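PDB 3N7L: neurotoxin from Clostridium botulinum, which probably binds gangliosides on neuronal membranes through this receptor-binding domain, the part by which a botulinum neurotoxin attaches to nerve cells. Local coordinates for residues A[297-305]-A[342-352]. Sequence-based numbering, arbitrary orientation.
Sequences VRGENVLYF and IRKYGSFIIQP
Leu303 and Phe348 form an antiparallel hydrogen-bonded pair, although the N-to-C directions of the short segments 302-305 and 348-352 lie 107° apart. Leu303 N donates a hydrogen bond to Phe348 O at 2.7 Å, and Phe348 N returns a nearly straight one to Leu303 O, also at 2.7 Å; beyond the neighbouring Val302-Ile349 pair, Ile350 N hydrogen-bonds to Asn301 O. Past Leu303 and Phe348 in the other direction, a water links the backbones, accepting from Phe305 N and donating to Gly346 O. On the face of the sheet that carries Leu303 and Phe348, CD1 of Leu303 lies near Phe348 CB while its CD2 meets Ile350 CG2 at 4.0 Å; with chi1 at 48°, CG of Leu303 sits between its backbone N and carbonyl carbon, and the two methyls divide between Phe348 and Ile350. Phe305 brings CE1 to 3.8 Å from Phe348 CD1, the ring planes inclined at 55°. Leu363 of strand 359-366 touches both Phe305 and Ile350. At the helix end, Ile342 CG2 packs on Tyr304 CB at 3.6 Å. Glu300, salt-bridged to Arg373, also rests its carboxylate by Ile349 CG2. The pairing, with its buried Leu303, Phe305, Phe348 and Ile350, belongs to the antiparallel sheet of the C-terminal receptor-binding region, a beta-trefoil domain.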
ATOM      1  N   VAL A 297      -3.805 -13.778  -5.676  1.00 22.44           N
ATOM      2  CA  VAL A 297      -2.627 -14.543  -5.274  1.00 21.44           C
ATOM      3  C   VAL A 297      -2.592 -14.615  -3.744  1.00 23.76           C
ATOM      4  O   VAL A 297      -2.637 -13.584  -3.064  1.00 22.20           O
ATOM      5  CB  VAL A 297      -1.330 -13.871  -5.780  1.00 21.61           C
ATOM      6  CG1 VAL A 297      -0.118 -14.709  -5.402  1.00 19.80           C
ATOM      7  CG2 VAL A 297      -1.409 -13.666  -7.298  1.00 18.29           C
ATOM      8  N   ARG A 298      -2.513 -15.833  -3.210  1.00 24.03           N
ATOM      9  CA  ARG A 298      -2.495 -16.034  -1.765  1.00 24.06           C
ATOM     10  C   ARG A 298      -1.245 -16.736  -1.267  1.00 24.17           C
ATOM     11  O   ARG A 298      -0.553 -17.407  -2.029  1.00 21.13           O
ATOM     12  CB  ARG A 298      -3.722 -16.839  -1.330  1.00 24.68           C
ATOM     13  CG  ARG A 298      -5.040 -16.109  -1.521  1.00 28.68           C
ATOM     14  CD  ARG A 298      -6.193 -16.857  -0.850  1.00 31.39           C
ATOM     15  NE  ARG A 298      -7.426 -16.077  -0.863  1.00 31.21           N
ATOM     16  CZ  ARG A 298      -8.129 -15.836  -1.960  1.00 32.48           C
ATOM     17  NH1 ARG A 298      -7.711 -16.326  -3.119  1.00 34.00           N
ATOM     18  NH2 ARG A 298      -9.231 -15.098  -1.904  1.00 31.26           N
ATOM     19  N   GLY A 299      -0.985 -16.577   0.029  1.00 25.73           N
ATOM     20  CA  GLY A 299       0.165 -17.178   0.677  1.00 28.26           C
ATOM     21  C   GLY A 299       0.773 -18.407   0.028  1.00 34.41           C
ATOM     22  O   GLY A 299       1.399 -18.317  -1.024  1.00 41.05           O
ATOM     23  N   GLU A 300       0.584 -19.565   0.643  1.00 33.59           N
ATOM     24  CA  GLU A 300       1.161 -20.812   0.139  1.00 29.99           C
ATOM     25  C   GLU A 300       0.881 -21.259  -1.300  1.00 27.15           C
ATOM     26  O   GLU A 300       1.076 -22.429  -1.622  1.00 26.59           O
ATOM     27  CB  GLU A 300       0.794 -21.951   1.092  1.00 32.55           C
ATOM     28  CG  GLU A 300       1.550 -21.895   2.404  1.00 34.94           C
ATOM     29  CD  GLU A 300       3.030 -22.161   2.218  1.00 37.40           C
ATOM     30  OE1 GLU A 300       3.389 -23.302   1.858  1.00 39.27           O
ATOM     31  OE2 GLU A 300       3.836 -21.230   2.425  1.00 40.81           O
ATOM     32  N   ASN A 301       0.434 -20.355  -2.166  1.00 24.52           N
ATOM     33  CA  ASN A 301       0.169 -20.730  -3.559  1.00 22.59           C
ATOM     34  C   ASN A 301       1.463 -21.077  -4.296  1.00 21.74           C
ATOM     35  O   ASN A 301       2.518 -20.501  -4.019  1.00 21.98           O
ATOM     36  CB  ASN A 301      -0.503 -19.582  -4.324  1.00 21.01           C
ATOM     37  CG  ASN A 301      -1.961 -19.384  -3.952  1.00 22.20           C
ATOM     38  OD1 ASN A 301      -2.478 -20.001  -3.018  1.00 23.81           O
ATOM     39  ND2 ASN A 301      -2.632 -18.506  -4.688  1.00 17.65           N
ATOM     40  N   VAL A 302       1.382 -22.027  -5.222  1.00 20.39           N
ATOM     41  CA  VAL A 302       2.534 -22.401  -6.036  1.00 20.97           C
ATOM     42  C   VAL A 302       2.244 -21.752  -7.390  1.00 19.86           C
ATOM     43  O   VAL A 302       1.149 -21.909  -7.933  1.00 20.64           O
ATOM     44  CB  VAL A 302       2.662 -23.932  -6.195  1.00 20.86           C
ATOM     45  CG1 VAL A 302       3.942 -24.271  -6.963  1.00 19.06           C
ATOM     46  CG2 VAL A 302       2.697 -24.596  -4.818  1.00 21.61           C
ATOM     47  N   LEU A 303       3.216 -21.021  -7.930  1.00 19.36           N
ATOM     48  CA  LEU A 303       3.009 -20.301  -9.189  1.00 18.54           C
ATOM     49  C   LEU A 303       4.277 -20.160 -10.030  1.00 19.47           C
ATOM     50  O   LEU A 303       5.352 -20.621  -9.637  1.00 19.32           O
ATOM     51  CB  LEU A 303       2.463 -18.904  -8.855  1.00 16.85           C
ATOM     52  CG  LEU A 303       3.252 -18.161  -7.755  1.00 19.14           C
ATOM     53  CD1 LEU A 303       4.546 -17.596  -8.317  1.00 15.86           C
ATOM     54  CD2 LEU A 303       2.404 -17.030  -7.162  1.00 19.85           C
ATOM     55  N   TYR A 304       4.142 -19.536 -11.200  1.00 18.19           N
ATOM     56  CA  TYR A 304       5.295 -19.286 -12.057  1.00 17.73           C
ATOM     57  C   TYR A 304       5.121 -17.930 -12.746  1.00 18.92           C
ATOM     58  O   TYR A 304       4.052 -17.313 -12.671  1.00 18.21           O
ATOM     59  CB  TYR A 304       5.515 -20.416 -13.085  1.00 18.01           C
ATOM     60  CG  TYR A 304       4.426 -20.620 -14.121  1.00 19.21           C
ATOM     61  CD1 TYR A 304       3.288 -21.365 -13.828  1.00 19.23           C
ATOM     62  CD2 TYR A 304       4.558 -20.094 -15.413  1.00 20.12           C
ATOM     63  CE1 TYR A 304       2.302 -21.593 -14.795  1.00 22.76           C
ATOM     64  CE2 TYR A 304       3.583 -20.312 -16.387  1.00 20.31           C
ATOM     65  CZ  TYR A 304       2.457 -21.063 -16.073  1.00 23.28           C
ATOM     66  OH  TYR A 304       1.484 -21.278 -17.025  1.00 23.92           O
ATOM     67  N   PHE A 305       6.172 -17.458 -13.402  1.00 18.44           N
ATOM     68  CA  PHE A 305       6.121 -16.157 -14.055  1.00 20.75           C
ATOM     69  C   PHE A 305       6.357 -16.181 -15.557  1.00 20.56           C
ATOM     70  O   PHE A 305       7.305 -16.789 -16.037  1.00 21.19           O
ATOM     71  CB  PHE A 305       7.150 -15.208 -13.423  1.00 19.40           C
ATOM     72  CG  PHE A 305       6.997 -15.040 -11.939  1.00 20.34           C
ATOM     73  CD1 PHE A 305       7.736 -15.824 -11.059  1.00 19.33           C
ATOM     74  CD2 PHE A 305       6.113 -14.093 -11.420  1.00 19.80           C
ATOM     75  CE1 PHE A 305       7.603 -15.666  -9.674  1.00 19.89           C
ATOM     76  CE2 PHE A 305       5.971 -13.928 -10.047  1.00 17.72           C
ATOM     77  CZ  PHE A 305       6.723 -14.719  -9.169  1.00 18.51           C
ATOM     78  N   ILE A 342       9.068 -25.970 -16.413  1.00 21.11           N
ATOM     79  CA  ILE A 342       8.695 -24.915 -15.476  1.00 22.88           C
ATOM     80  C   ILE A 342       8.488 -25.485 -14.069  1.00 22.87           C
ATOM     81  O   ILE A 342       8.921 -24.897 -13.078  1.00 22.05           O
ATOM     82  CB  ILE A 342       7.398 -24.204 -15.923  1.00 22.12           C
ATOM     83  CG1 ILE A 342       7.658 -23.420 -17.215  1.00 21.76           C
ATOM     84  CG2 ILE A 342       6.892 -23.285 -14.807  1.00 21.48           C
ATOM     85  CD1 ILE A 342       6.431 -22.717 -17.773  1.00 24.55           C
ATOM     86  N   ARG A 343       7.839 -26.640 -13.990  1.00 23.36           N
ATOM     87  CA  ARG A 343       7.570 -27.271 -12.702  1.00 25.60           C
ATOM     88  C   ARG A 343       8.855 -27.621 -11.956  1.00 25.43           C
ATOM     89  O   ARG A 343       8.891 -27.608 -10.724  1.00 25.84           O
ATOM     90  CB  ARG A 343       6.725 -28.533 -12.907  1.00 27.74           C
ATOM     91  CG  ARG A 343       5.393 -28.262 -13.593  1.00 33.05           C
ATOM     92  CD  ARG A 343       4.648 -29.553 -13.899  1.00 37.67           C
ATOM     93  NE  ARG A 343       3.959 -30.070 -12.724  1.00 43.44           N
ATOM     94  CZ  ARG A 343       2.832 -29.556 -12.234  1.00 45.69           C
ATOM     95  NH1 ARG A 343       2.263 -28.512 -12.823  1.00 46.40           N
ATOM     96  NH2 ARG A 343       2.278 -30.080 -11.148  1.00 46.71           N
ATOM     97  N   LYS A 344       9.915 -27.912 -12.702  1.00 25.59           N
ATOM     98  CA  LYS A 344      11.186 -28.275 -12.084  1.00 27.55           C
ATOM     99  C   LYS A 344      12.155 -27.122 -11.868  1.00 26.69           C
ATOM    100  O   LYS A 344      12.916 -27.124 -10.898  1.00 27.06           O
ATOM    101  CB  LYS A 344      11.890 -29.352 -12.915  1.00 29.74           C
ATOM    102  CG  LYS A 344      11.118 -30.660 -13.008  1.00 33.96           C
ATOM    103  CD  LYS A 344      11.868 -31.700 -13.817  1.00 39.09           C
ATOM    104  CE  LYS A 344      12.049 -31.259 -15.257  1.00 41.56           C
ATOM    105  NZ  LYS A 344      12.640 -32.348 -16.085  1.00 45.83           N
ATOM    106  N   TYR A 345      12.139 -26.135 -12.757  1.00 25.10           N
ATOM    107  CA  TYR A 345      13.086 -25.035 -12.630  1.00 25.51           C
ATOM    108  C   TYR A 345      12.533 -23.625 -12.472  1.00 23.75           C
ATOM    109  O   TYR A 345      13.308 -22.692 -12.263  1.00 23.09           O
ATOM    110  CB  TYR A 345      14.037 -25.057 -13.824  1.00 26.92           C
ATOM    111  CG  TYR A 345      14.628 -26.419 -14.080  1.00 30.42           C
ATOM    112  CD1 TYR A 345      15.355 -27.080 -13.089  1.00 33.25           C
ATOM    113  CD2 TYR A 345      14.440 -27.063 -15.302  1.00 33.49           C
ATOM    114  CE1 TYR A 345      15.881 -28.349 -13.308  1.00 35.96           C
ATOM    115  CE2 TYR A 345      14.961 -28.334 -15.534  1.00 36.10           C
ATOM    116  CZ  TYR A 345      15.680 -28.970 -14.531  1.00 36.63           C
ATOM    117  OH  TYR A 345      16.195 -30.225 -14.756  1.00 39.75           O
ATOM    118  N   GLY A 346      11.218 -23.458 -12.560  1.00 22.63           N
ATOM    119  CA  GLY A 346      10.664 -22.118 -12.443  1.00 23.39           C
ATOM    120  C   GLY A 346       9.394 -21.946 -11.634  1.00 22.55           C
ATOM    121  O   GLY A 346       8.664 -20.978 -11.834  1.00 21.69           O
ATOM    122  N   SER A 347       9.133 -22.862 -10.708  1.00 22.03           N
ATOM    123  CA  SER A 347       7.930 -22.773  -9.886  1.00 22.62           C
ATOM    124  C   SER A 347       8.255 -22.251  -8.493  1.00 23.43           C
ATOM    125  O   SER A 347       9.246 -22.657  -7.882  1.00 21.83           O
ATOM    126  CB  SER A 347       7.257 -24.142  -9.801  1.00 22.89           C
ATOM    127  OG  SER A 347       6.914 -24.595 -11.098  1.00 24.86           O
ATOM    128  N   PHE A 348       7.417 -21.342  -8.000  1.00 24.08           N
ATOM    129  CA  PHE A 348       7.634 -20.752  -6.686  1.00 24.35           C
ATOM    130  C   PHE A 348       6.446 -20.821  -5.741  1.00 23.61           C
ATOM    131  O   PHE A 348       5.289 -20.914  -6.157  1.00 23.43           O
ATOM    132  CB  PHE A 348       8.045 -19.279  -6.812  1.00 24.39           C
ATOM    133  CG  PHE A 348       9.304 -19.062  -7.593  1.00 24.02           C
ATOM    134  CD1 PHE A 348       9.282 -19.059  -8.982  1.00 22.83           C
ATOM    135  CD2 PHE A 348      10.521 -18.899  -6.939  1.00 23.31           C
ATOM    136  CE1 PHE A 348      10.458 -18.898  -9.714  1.00 24.58           C
ATOM    137  CE2 PHE A 348      11.704 -18.736  -7.662  1.00 25.95           C
ATOM    138  CZ  PHE A 348      11.670 -18.737  -9.054  1.00 25.75           C
ATOM    139  N   ILE A 349       6.768 -20.772  -4.454  1.00 23.15           N
ATOM    140  CA  ILE A 349       5.784 -20.770  -3.383  1.00 22.97           C
ATOM    141  C   ILE A 349       5.899 -19.343  -2.874  1.00 21.84           C
ATOM    142  O   ILE A 349       6.979 -18.909  -2.485  1.00 21.85           O
ATOM    143  CB  ILE A 349       6.189 -21.739  -2.266  1.00 23.41           C
ATOM    144  CG1 ILE A 349       6.282 -23.154  -2.832  1.00 22.75           C
ATOM    145  CG2 ILE A 349       5.190 -21.657  -1.122  1.00 23.01           C
ATOM    146  CD1 ILE A 349       7.135 -24.070  -1.998  1.00 22.26           C
ATOM    147  N   ILE A 350       4.797 -18.608  -2.884  1.00 23.64           N
ATOM    148  CA  ILE A 350       4.831 -17.214  -2.455  1.00 23.01           C
ATOM    149  C   ILE A 350       4.325 -17.018  -1.036  1.00 24.62           C
ATOM    150  O   ILE A 350       3.484 -17.767  -0.555  1.00 23.10           O
ATOM    151  CB  ILE A 350       3.983 -16.329  -3.402  1.00 21.24           C
ATOM    152  CG1 ILE A 350       4.263 -14.852  -3.137  1.00 19.62           C
ATOM    153  CG2 ILE A 350       2.499 -16.602  -3.182  1.00 19.92           C
ATOM    154  CD1 ILE A 350       3.667 -13.930  -4.196  1.00 15.76           C
ATOM    155  N   GLN A 351       4.849 -16.000  -0.369  1.00 26.18           N
ATOM    156  CA  GLN A 351       4.426 -15.692   0.987  1.00 28.93           C
ATOM    157  C   GLN A 351       4.349 -14.176   1.113  1.00 28.50           C
ATOM    158  O   GLN A 351       5.276 -13.472   0.715  1.00 30.30           O
ATOM    159  CB  GLN A 351       5.426 -16.258   1.997  1.00 31.46           C
ATOM    160  CG  GLN A 351       4.886 -16.298   3.408  1.00 39.55           C
ATOM    161  CD  GLN A 351       3.681 -17.215   3.545  1.00 41.69           C
ATOM    162  OE1 GLN A 351       2.826 -17.002   4.402  1.00 45.78           O
ATOM    163  NE2 GLN A 351       3.616 -18.247   2.708  1.00 41.91           N
ATOM    164  N   PRO A 352       3.234 -13.648   1.641  1.00 27.71           N
ATOM    165  CA  PRO A 352       3.142 -12.189   1.772  1.00 26.79           C
ATOM    166  C   PRO A 352       4.171 -11.658   2.769  1.00 26.90           C
ATOM    167  O   PRO A 352       4.523 -12.337   3.732  1.00 24.53           O
ATOM    168  CB  PRO A 352       1.699 -11.971   2.229  1.00 27.69           C
ATOM    169  CG  PRO A 352       1.393 -13.235   2.998  1.00 28.73           C
ATOM    170  CD  PRO A 352       2.001 -14.305   2.115  1.00 27.66           C
TER
HETATM  171  O   HOH W   1       8.646 -18.792 -13.280  1.00 20.92           O